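Local coordinates for protein probable glutaminase ybaS (Escherichia coli, PDB 1U60) that catalyses the hydrolysis of L-glutamine to L-glutamate and ammonium, as a member of the glutaminase family, which belongs to the beta-lactamase clan, at residues 215-218 with 223-226; 209-212 with 217-220; 73-78 with 136-141; 272-277 with 303-308. All coordinates share one frame; numbering follows the deposited sequence.

Interaction 1 (215-218 with 223-226)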
loop_
_atom_site.group_PDB
_atom_site.type_symbol
_atom_site.label_atom_id
_atom_site.label_comp_id
_atom_site.label_asym_id
_atom_site.label_seq_id
_atom_site.Cartn_x
_atom_site.Cartn_y
_atom_site.Cartn_z
ATOM N N GLY A 215 16.421 8.597 -6.324
ATOM C CA GLY A 215 16.370 9.310 -5.067
ATOM C C GLY A 215 16.309 10.816 -5.256
ATOM O O GLY A 215 16.779 11.588 -4.397
ATOM N N GLY A 216 15.714 11.240 -6.346
ATOM C CA GLY A 216 15.449 12.647 -6.507
ATOM C C GLY A 216 16.348 13.335 -7.512
ATOM O O GLY A 216 16.250 14.549 -7.673
ATOM N N VAL A 217 17.208 12.564 -8.162
ATOM C CA VAL A 217 18.126 13.074 -9.195
ATOM C C VAL A 217 17.615 12.675 -10.566
ATOM O O VAL A 217 17.457 11.488 -10.839
ATOM C CB VAL A 217 19.565 12.505 -9.024
ATOM C CG1 VAL A 217 20.516 12.983 -10.111
ATOM C CG2 VAL A 217 20.164 12.906 -7.662
ATOM N N ASN A 218 17.353 13.655 -11.406
ATOM C CA ASN A 218 16.966 13.404 -12.807
ATOM C C ASN A 218 18.204 12.907 -13.572
ATOM O O ASN A 218 19.201 13.641 -13.694
ATOM C CB ASN A 218 16.375 14.669 -13.458
ATOM C CG ASN A 218 15.948 14.408 -14.903
ATOM O OD1 ASN A 218 16.624 13.677 -15.645
ATOM N ND2 ASN A 218 14.831 15.012 -15.322
ATOM N N LYS A 223 20.714 16.357 -12.428
ATOM C CA LYS A 223 20.337 17.442 -11.519
ATOM C C LYS A 223 19.514 16.890 -10.367
ATOM O O LYS A 223 18.531 16.163 -10.603
ATOM C CB LYS A 223 19.501 18.482 -12.231
ATOM C CG LYS A 223 19.236 19.767 -11.407
ATOM C CD LYS A 223 18.997 20.979 -12.329
ATOM C CE LYS A 223 19.083 22.266 -11.534
ATOM N NZ LYS A 223 18.021 23.257 -11.904
ATOM N N ARG A 224 19.887 17.255 -9.138
ATOM C CA ARG A 224 19.080 16.895 -7.983
ATOM C C ARG A 224 17.886 17.809 -7.907
ATOM O O ARG A 224 18.045 19.014 -7.773
ATOM C CB ARG A 224 19.838 16.952 -6.648
ATOM C CG ARG A 224 18.875 16.611 -5.496
ATOM C CD ARG A 224 19.497 16.323 -4.158
ATOM N NE ARG A 224 20.361 15.179 -4.211
ATOM C CZ ARG A 224 19.940 13.938 -4.159
ATOM N NH1 ARG A 224 18.632 13.653 -4.096
ATOM N NH2 ARG A 224 20.791 12.945 -4.233
ATOM N N VAL A 225 16.687 17.246 -8.042
ATOM C CA VAL A 225 15.426 17.978 -8.004
ATOM C C VAL A 225 14.778 17.835 -6.634
ATOM O O VAL A 225 14.191 18.761 -6.155
ATOM C CB VAL A 225 14.446 17.418 -9.066
ATOM C CG1 VAL A 225 13.114 18.126 -9.076
ATOM C CG2 VAL A 225 15.054 17.450 -10.391
ATOM N N LEU A 226 14.816 16.634 -6.048
ATOM C CA LEU A 226 14.221 16.380 -4.748
ATOM C C LEU A 226 15.253 15.901 -3.715
ATOM O O LEU A 226 16.220 15.267 -4.087
ATOM C CB LEU A 226 13.156 15.292 -4.885
ATOM C CG LEU A 226 12.146 15.470 -6.016
ATOM C CD1 LEU A 226 11.217 14.227 -6.064
ATOM C CD2 LEU A 226 11.315 16.768 -5.857
HETATM O O HOH W 1 19.870 10.139 -4.706
#
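The carbonyl oxygen of G216 is gripped by two consecutive amides of the returning chain. V225 N donates to G216 O over 2.8 Å, almost in line with the carbonyl bond, while L226 N reaches the same oxygen, G216 O, at 3.0 Å, lying in the carbonyl plane on a lone pair. Further along, the two chains run antiparallel: N218 N donates to K223 O (2.9 Å), and the return bond from K223 N to N218 O is long and weak. V217 and R224 form the non-hydrogen-bonded pair between these points, their CA atoms 4.1 Å apart. R224 turns back along the hairpin through a bend at chi3 (-62°), which carries its guanidinium back beside G215, whose O meets it at the edge. R224 NH1 bridges two carbonyls, bonding G215 O at 2.8 Å and L226 O at 2.9 Å, both near the guanidinium plane. A water at the same edge accepts from NH2. V217 CG2 rests on one face of the guanidinium near its rim, 3.5 Å from R224 NH2, so the rotation of the group is fixed by in-plane polar partners at its edge and a methyl against one face. G216 is buried, with backbone angles that call for glycine. The whole is a short two-stranded beta hairpin springing directly from the Schellman motif that ends helix 202-213, with G215 as its C-prime residue.

Interaction 2 (209-212 with 217-220)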
loop_
_atom_site.group_PDB
_atom_site.type_symbol
_atom_site.label_atom_id
_atom_site.label_comp_id
_atom_site.label_asym_id
_atom_site.label_seq_id
_atom_site.Cartn_x
_atom_site.Cartn_y
_atom_site.Cartn_z
ATOM N N GLY A 209 9.585 8.810 -13.380
ATOM C CA GLY A 209 9.860 7.597 -12.612
ATOM C C GLY A 209 11.322 7.402 -12.233
ATOM O O GLY A 209 11.620 7.004 -11.109
ATOM N N ALA A 210 12.224 7.677 -13.182
ATOM C CA ALA A 210 13.628 7.490 -12.997
ATOM C C ALA A 210 14.198 8.528 -12.013
ATOM O O ALA A 210 15.085 8.224 -11.238
ATOM C CB ALA A 210 14.349 7.556 -14.289
ATOM N N THR A 211 13.632 9.714 -12.002
ATOM C CA THR A 211 14.048 10.729 -11.049
ATOM C C THR A 211 13.721 10.242 -9.637
ATOM O O THR A 211 14.545 10.357 -8.717
ATOM C CB THR A 211 13.396 12.064 -11.362
ATOM O OG1 THR A 211 13.830 12.532 -12.667
ATOM C CG2 THR A 211 13.814 13.085 -10.307
ATOM N N LEU A 212 12.533 9.656 -9.467
ATOM C CA LEU A 212 12.165 9.118 -8.185
ATOM C C LEU A 212 13.039 7.897 -7.885
ATOM O O LEU A 212 13.552 7.749 -6.756
ATOM C CB LEU A 212 10.692 8.781 -8.193
ATOM C CG LEU A 212 9.699 9.925 -8.378
ATOM C CD1 LEU A 212 8.243 9.387 -8.577
ATOM C CD2 LEU A 212 9.766 10.937 -7.204
ATOM N N VAL A 217 17.208 12.564 -8.162
ATOM C CA VAL A 217 18.126 13.074 -9.195
ATOM C C VAL A 217 17.615 12.675 -10.566
ATOM O O VAL A 217 17.457 11.488 -10.839
ATOM C CB VAL A 217 19.565 12.505 -9.024
ATOM C CG1 VAL A 217 20.516 12.983 -10.111
ATOM C CG2 VAL A 217 20.164 12.906 -7.662
ATOM N N ASN A 218 17.353 13.655 -11.406
ATOM C CA ASN A 218 16.966 13.404 -12.807
ATOM C C ASN A 218 18.204 12.907 -13.572
ATOM O O ASN A 218 19.201 13.641 -13.694
ATOM C CB ASN A 218 16.375 14.669 -13.458
ATOM C CG ASN A 218 15.948 14.408 -14.903
ATOM O OD1 ASN A 218 16.624 13.677 -15.645
ATOM N ND2 ASN A 218 14.831 15.012 -15.322
ATOM N N PRO A 219 18.205 11.636 -13.985
ATOM C CA PRO A 219 19.426 11.050 -14.564
ATOM C C PRO A 219 19.717 11.543 -15.987
ATOM O O PRO A 219 20.792 11.241 -16.518
ATOM C CB PRO A 219 19.163 9.537 -14.485
ATOM C CG PRO A 219 17.644 9.410 -14.658
ATOM C CD PRO A 219 17.086 10.656 -13.976
ATOM N N LEU A 220 18.796 12.282 -16.623
ATOM C CA LEU A 220 19.032 12.792 -17.970
ATOM C C LEU A 220 19.614 14.196 -17.937
ATOM O O LEU A 220 20.404 14.548 -18.800
ATOM C CB LEU A 220 17.767 12.779 -18.832
ATOM C CG LEU A 220 17.154 11.383 -19.005
ATOM C CD1 LEU A 220 15.956 11.453 -19.953
ATOM C CD2 LEU A 220 18.130 10.275 -19.430
#
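This is a buried packing contact, made without direct hydrogen bonds, between the last turn of helix 202-213 and the chain that doubles back over it as strand 217-218 and the turn beyond. T211 and A210 meet it from the helix. T211 does most of the touching: chi1 of -63° sets OG1 beside the backbone N and CG2 anti to it, and T211 CG2 lies against the V217-N218 peptide, 3.7 Å from N218 N. On the other branch T211 OG1 is 3.3 Å from N218 CA, but this is only a packing contact; the hydroxyl's hydrogen-bond partners are the carbonyls of T207, one turn back in the helix, and L146. T211 CA sends its hydrogen almost straight at V217 O, a CA-H...O contact of 3.5 Å with 167° at the hydrogen. From the preceding residue, A210 CB meets P219 CG at 3.8 Å. N218 is fixed at both ends of its amide: N218 OD1 accepts from L220 N at 2.8 Å and also from T221 N, while ND2 donates to Q145 O of helix 132-147. The OD1 bond to L220 N closes an Asx turn, which starts the chain reversal of the 217-224 hairpin right beside the helix it follows.

Interaction 3 (73-78 with 136-141)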
loop_
_atom_site.group_PDB
_atom_site.type_symbol
_atom_site.label_atom_id
_atom_site.label_comp_id
_atom_site.label_asym_id
_atom_site.label_seq_id
_atom_site.Cartn_x
_atom_site.Cartn_y
_atom_site.Cartn_z
ATOM N N LEU A 73 2.774 16.796 -5.221
ATOM C CA LEU A 73 3.106 16.198 -3.943
ATOM C C LEU A 73 4.604 16.378 -3.678
ATOM O O LEU A 73 5.035 16.675 -2.557
ATOM C CB LEU A 73 2.728 14.715 -3.931
ATOM C CG LEU A 73 3.196 13.893 -2.745
ATOM C CD1 LEU A 73 2.703 14.592 -1.435
ATOM C CD2 LEU A 73 2.761 12.438 -2.805
ATOM N N ALA A 74 5.414 16.076 -4.689
ATOM C CA ALA A 74 6.872 16.173 -4.519
ATOM C C ALA A 74 7.246 17.609 -4.108
ATOM O O ALA A 74 8.010 17.831 -3.160
ATOM C CB ALA A 74 7.553 15.762 -5.743
ATOM N N LEU A 75 6.635 18.600 -4.764
ATOM C CA LEU A 75 6.892 19.991 -4.405
ATOM C C LEU A 75 6.426 20.337 -2.995
ATOM O O LEU A 75 7.112 21.045 -2.251
ATOM C CB LEU A 75 6.272 20.926 -5.458
ATOM C CG LEU A 75 6.588 22.388 -5.268
ATOM C CD1 LEU A 75 8.091 22.651 -5.166
ATOM C CD2 LEU A 75 5.961 23.139 -6.395
ATOM N N ALA A 76 5.256 19.831 -2.601
ATOM C CA ALA A 76 4.734 20.147 -1.267
ATOM C C ALA A 76 5.680 19.597 -0.222
ATOM O O ALA A 76 5.941 20.230 0.808
ATOM C CB ALA A 76 3.388 19.560 -1.065
ATOM N N LEU A 77 6.223 18.409 -0.463
ATOM C CA LEU A 77 7.178 17.837 0.477
ATOM C C LEU A 77 8.445 18.681 0.597
ATOM O O LEU A 77 8.963 18.899 1.706
ATOM C CB LEU A 77 7.514 16.378 0.132
ATOM C CG LEU A 77 6.432 15.303 0.350
ATOM C CD1 LEU A 77 6.762 14.078 -0.454
ATOM C CD2 LEU A 77 6.289 14.980 1.835
ATOM N N GLU A 78 8.929 19.217 -0.511
ATOM C CA GLU A 78 10.108 20.063 -0.491
ATOM C C GLU A 78 9.791 21.364 0.237
ATOM O O GLU A 78 10.629 21.859 1.019
ATOM C CB GLU A 78 10.600 20.401 -1.908
ATOM C CG GLU A 78 11.083 19.206 -2.721
ATOM C CD GLU A 78 12.332 18.576 -2.124
ATOM O OE1 GLU A 78 13.249 19.338 -1.715
ATOM O OE2 GLU A 78 12.393 17.339 -2.007
ATOM N N TRP A 136 1.331 28.468 -10.052
ATOM C CA TRP A 136 1.327 27.701 -11.312
ATOM C C TRP A 136 2.746 27.559 -11.799
ATOM O O TRP A 136 3.183 26.470 -12.128
ATOM C CB TRP A 136 0.387 28.340 -12.366
ATOM C CG TRP A 136 0.621 27.800 -13.743
ATOM C CD1 TRP A 136 0.994 28.516 -14.881
ATOM C CD2 TRP A 136 0.644 26.429 -14.112
ATOM N NE1 TRP A 136 1.169 27.642 -15.929
ATOM C CE2 TRP A 136 0.970 26.358 -15.492
ATOM C CE3 TRP A 136 0.429 25.221 -13.411
ATOM C CZ2 TRP A 136 1.077 25.141 -16.172
ATOM C CZ3 TRP A 136 0.528 24.032 -14.095
ATOM C CH2 TRP A 136 0.851 23.992 -15.451
ATOM N N GLN A 137 3.492 28.665 -11.818
ATOM C CA GLN A 137 4.847 28.640 -12.342
ATOM C C GLN A 137 5.707 27.628 -11.579
ATOM O O GLN A 137 6.472 26.912 -12.205
ATOM C CB GLN A 137 5.512 30.036 -12.321
ATOM C CG GLN A 137 5.031 30.950 -13.453
ATOM C CD GLN A 137 5.100 30.333 -14.858
ATOM O OE1 GLN A 137 6.146 29.850 -15.274
ATOM N NE2 GLN A 137 3.998 30.378 -15.591
ATOM N N ARG A 138 5.565 27.537 -10.255
ATOM C CA ARG A 138 6.423 26.654 -9.468
ATOM C C ARG A 138 6.066 25.186 -9.742
ATOM O O ARG A 138 6.934 24.361 -9.844
ATOM C CB ARG A 138 6.338 26.982 -8.001
ATOM C CG ARG A 138 6.904 28.382 -7.609
ATOM C CD ARG A 138 6.990 28.610 -6.092
ATOM N NE ARG A 138 8.000 27.732 -5.497
ATOM C CZ ARG A 138 7.779 26.779 -4.585
ATOM N NH1 ARG A 138 6.594 26.572 -4.038
ATOM N NH2 ARG A 138 8.816 26.059 -4.157
ATOM N N ILE A 139 4.784 24.904 -9.940
ATOM C CA ILE A 139 4.320 23.526 -10.278
ATOM C C ILE A 139 4.740 23.121 -11.674
ATOM O O ILE A 139 5.267 22.042 -11.869
ATOM C CB ILE A 139 2.810 23.421 -10.092
ATOM C CG1 ILE A 139 2.474 23.386 -8.584
ATOM C CG2 ILE A 139 2.231 22.177 -10.793
ATOM C CD1 ILE A 139 1.017 23.639 -8.244
ATOM N N LEU A 140 4.577 24.025 -12.662
ATOM C CA LEU A 140 5.041 23.767 -14.032
ATOM C C LEU A 140 6.549 23.470 -14.022
ATOM O O LEU A 140 7.003 22.554 -14.672
ATOM C CB LEU A 140 4.705 24.936 -14.956
ATOM C CG LEU A 140 5.216 24.802 -16.384
ATOM C CD1 LEU A 140 4.634 23.554 -17.043
ATOM C CD2 LEU A 140 4.872 26.062 -17.189
ATOM N N HIS A 141 7.304 24.233 -13.233
ATOM C CA HIS A 141 8.754 24.079 -13.173
ATOM C C HIS A 141 9.138 22.712 -12.611
ATOM O O HIS A 141 10.007 22.056 -13.151
ATOM C CB HIS A 141 9.351 25.213 -12.341
ATOM C CG HIS A 141 10.835 25.223 -12.325
ATOM N ND1 HIS A 141 11.583 25.587 -13.425
ATOM C CD2 HIS A 141 11.717 24.880 -11.357
ATOM C CE1 HIS A 141 12.867 25.503 -13.117
ATOM N NE2 HIS A 141 12.972 25.064 -11.875
#
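L75 carries the whole contact from its side, pointing at helix 132-147 and meeting R138 and I139 with its two methyls. The apolar part is small. L75 CD2 comes to I139 CG1 at 4.1 Å, and the same methyl, L75 CD2, lies 3.8 Å from the backbone R138 O, so it rests against the surface of the opposite helix itself. With CG anti to the backbone N (chi1 -174°), L75 reaches across to helix 132-147, where the nearest CA atoms, those of L75 and I139, are 7.3 Å apart. I139 also packs against V191 and Q195 of helix 185-195.

The second kind of contact is between the leucine methyls and a charged group. R138 crosses L75 at about a right angle, and its bend at chi3 (68°) carries the guanidinium back over the leucine. L75 CD1 is 3.6 Å from R138 NH2, while L75 CD2 lies over one face of the R138 guanidinium, 4.1 Å above the plane and toward its rim. The polar partners of the group lie beyond the two segments: NH1 forms a salt bridge with D79, the residue just after 73-78 on helix 68-80, and donates to N128 O. These bonds probably steady the guanidinium where the leucine meets it.

I139 is about 7 Å, side chain to side chain, from Y192, a predicted substrate-binding residue. The arrangement is plain helix-helix packing in the helical part of the glutaminase fold, joining helix 68-80 to helix 132-147 near that predicted site.

Interaction 4 (272-277 with 303-308)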
loop_
_atom_site.group_PDB
_atom_site.type_symbol
_atom_site.label_atom_id
_atom_site.label_comp_id
_atom_site.label_asym_id
_atom_site.label_seq_id
_atom_site.Cartn_x
_atom_site.Cartn_y
_atom_site.Cartn_z
ATOM N N GLY A 272 15.779 2.703 -6.653
ATOM C CA GLY A 272 17.194 2.479 -6.915
ATOM C C GLY A 272 17.591 2.057 -8.315
ATOM O O GLY A 272 18.791 1.944 -8.598
ATOM N N VAL A 273 16.627 1.842 -9.211
ATOM C CA VAL A 273 16.937 1.141 -10.453
ATOM C C VAL A 273 16.439 1.848 -11.706
ATOM O O VAL A 273 17.227 2.173 -12.588
ATOM C CB VAL A 273 16.431 -0.305 -10.417
ATOM C CG1 VAL A 273 16.794 -1.056 -11.741
ATOM C CG2 VAL A 273 17.012 -1.049 -9.206
ATOM N N MET A 274 15.143 2.097 -11.802
ATOM C CA MET A 274 14.567 2.620 -13.043
ATOM C C MET A 274 13.144 3.122 -12.896
ATOM O O MET A 274 12.437 2.798 -11.947
ATOM C CB MET A 274 14.587 1.539 -14.145
ATOM C CG MET A 274 13.685 0.345 -13.844
ATOM S SD MET A 274 13.541 -0.810 -15.201
ATOM C CE MET A 274 15.268 -1.253 -15.409
ATOM N N GLY A 275 12.758 3.994 -13.820
ATOM C CA GLY A 275 11.359 4.272 -14.089
ATOM C C GLY A 275 10.869 3.458 -15.262
ATOM O O GLY A 275 11.606 3.282 -16.236
ATOM N N ILE A 276 9.629 2.976 -15.173
ATOM C CA ILE A 276 8.992 2.248 -16.254
ATOM C C ILE A 276 7.682 2.944 -16.516
ATOM O O ILE A 276 6.882 3.211 -15.617
ATOM C CB ILE A 276 8.712 0.760 -15.905
ATOM C CG1 ILE A 276 9.935 0.089 -15.331
ATOM C CG2 ILE A 276 8.080 -0.031 -17.123
ATOM C CD1 ILE A 276 9.640 -1.311 -14.644
ATOM N N ALA A 277 7.421 3.226 -17.766
ATOM C CA ALA A 277 6.151 3.869 -18.093
ATOM C C ALA A 277 5.560 3.287 -19.355
ATOM O O ALA A 277 6.272 2.749 -20.219
ATOM C CB ALA A 277 6.314 5.337 -18.241
ATOM N N LEU A 303 11.785 -8.467 -15.893
ATOM C CA LEU A 303 13.054 -8.069 -15.299
ATOM C C LEU A 303 13.150 -8.460 -13.818
ATOM O O LEU A 303 14.210 -8.252 -13.202
ATOM C CB LEU A 303 13.290 -6.554 -15.496
ATOM C CG LEU A 303 13.406 -6.063 -16.932
ATOM C CD1 LEU A 303 13.622 -4.543 -16.979
ATOM C CD2 LEU A 303 14.500 -6.819 -17.697
ATOM N N GLY A 304 12.071 -9.028 -13.261
ATOM C CA GLY A 304 12.045 -9.553 -11.897
ATOM C C GLY A 304 11.967 -8.481 -10.792
ATOM O O GLY A 304 12.498 -8.690 -9.704
ATOM N N TYR A 305 11.352 -7.324 -11.073
ATOM C CA TYR A 305 11.240 -6.242 -10.064
ATOM C C TYR A 305 9.900 -6.170 -9.356
ATOM O O TYR A 305 8.843 -6.115 -10.006
ATOM C CB TYR A 305 11.502 -4.873 -10.693
ATOM C CG TYR A 305 12.885 -4.752 -11.275
ATOM C CD1 TYR A 305 14.020 -4.981 -10.469
ATOM C CD2 TYR A 305 13.075 -4.337 -12.601
ATOM C CE1 TYR A 305 15.299 -4.837 -10.990
ATOM C CE2 TYR A 305 14.348 -4.228 -13.111
ATOM C CZ TYR A 305 15.448 -4.464 -12.309
ATOM O OH TYR A 305 16.736 -4.335 -12.802
ATOM N N ASN A 306 9.952 -6.184 -8.026
ATOM C CA ASN A 306 8.789 -6.201 -7.138
ATOM C C ASN A 306 9.335 -5.913 -5.750
ATOM O O ASN A 306 10.232 -6.643 -5.280
ATOM C CB ASN A 306 8.125 -7.581 -7.152
ATOM C CG ASN A 306 6.854 -7.645 -6.304
ATOM O OD1 ASN A 306 6.829 -7.138 -5.203
ATOM N ND2 ASN A 306 5.834 -8.374 -6.794
ATOM N N VAL A 307 8.879 -4.851 -5.108
ATOM C CA VAL A 307 9.459 -4.468 -3.815
ATOM C C VAL A 307 9.118 -5.458 -2.672
ATOM O O VAL A 307 9.724 -5.381 -1.595
ATOM C CB VAL A 307 9.066 -3.043 -3.370
ATOM C CG1 VAL A 307 9.366 -1.993 -4.451
ATOM C CG2 VAL A 307 7.633 -2.949 -2.904
ATOM N N PHE A 308 8.187 -6.384 -2.905
ATOM C CA PHE A 308 7.841 -7.445 -1.927
ATOM C C PHE A 308 8.620 -8.747 -2.119
ATOM O O PHE A 308 8.339 -9.759 -1.465
ATOM C CB PHE A 308 6.325 -7.695 -1.968
ATOM C CG PHE A 308 5.507 -6.409 -1.760
ATOM C CD1 PHE A 308 5.682 -5.660 -0.594
ATOM C CD2 PHE A 308 4.617 -5.965 -2.701
ATOM C CE1 PHE A 308 4.967 -4.495 -0.387
ATOM C CE2 PHE A 308 3.919 -4.742 -2.516
ATOM C CZ PHE A 308 4.110 -4.012 -1.344
#
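The phenol of Y305 is pressed against V273 and M274, and this is the tight part of the contact. V273 and Y305 reach toward each other from opposite directions, and V273 CG1 ends 3.4 Å from Y305 OH and 3.7 Å from Y305 CZ, an oblique approach to the ring. M274 comes in across the tyrosine at about a right angle. Its CG takes the crowded position between backbone N and carbonyl carbon (chi1 66°), and a second bend at chi3 (59°) folds the terminal methyl round toward the ring. There M274 CE lies 3.9 Å from Y305 CE2, while M274 SD stands 5.1 Å from the Y305 ring centroid, 59° off the normal: a Met-aromatic contact with the sulfur placed obliquely. L303 O lies over the centre of one face of the Y305 ring, 3.9 Å above the plane.

M274 is buried, but V273 and Y305 remain partly exposed and G304 is exposed, so the contact opens toward solvent there. L303 adds a thin apolar margin, its CD1 4.0 Å from M274 CE. At G304 the chain leaves helix 290-303 through a Schellman motif, and L303 and Y305 bear on the same methionine.

V273 and M274 both face V270, a classic beta bulge at the start of strand 274-279. That strand lies between strands 42-47 and 265-270: M274 and L303 also touch I45 of the first, and Y305 touches V270 of the second. The chain end after helix 290-303 thus packs on the central sheet, while N306, V307 and F308 carry on to meet the second subunit.

How the interactions relate
Interactions 1 and 2 form one unit, their centres about 6 Å apart: they share V217 and N218, and G216 N probably bonds T211 O at 2.8 Å where the helix ends. Interaction 3 borders interaction 1 through L226, whose CD2 is 3.9 Å from A74 CB, and helix 132-147 is common to the surroundings of both. Toward the sheet, A210 CB of interaction 2 touches G275 N of interaction 4 at 3.9 Å, so helix 202-213 lies between the hairpin and strand 274-279. Interactions 3 and 4 are far apart, with centres about 25 Å from each other. Interaction 3 alone comes near a predicted substrate residue, Y192; the others lie away from the predicted sites.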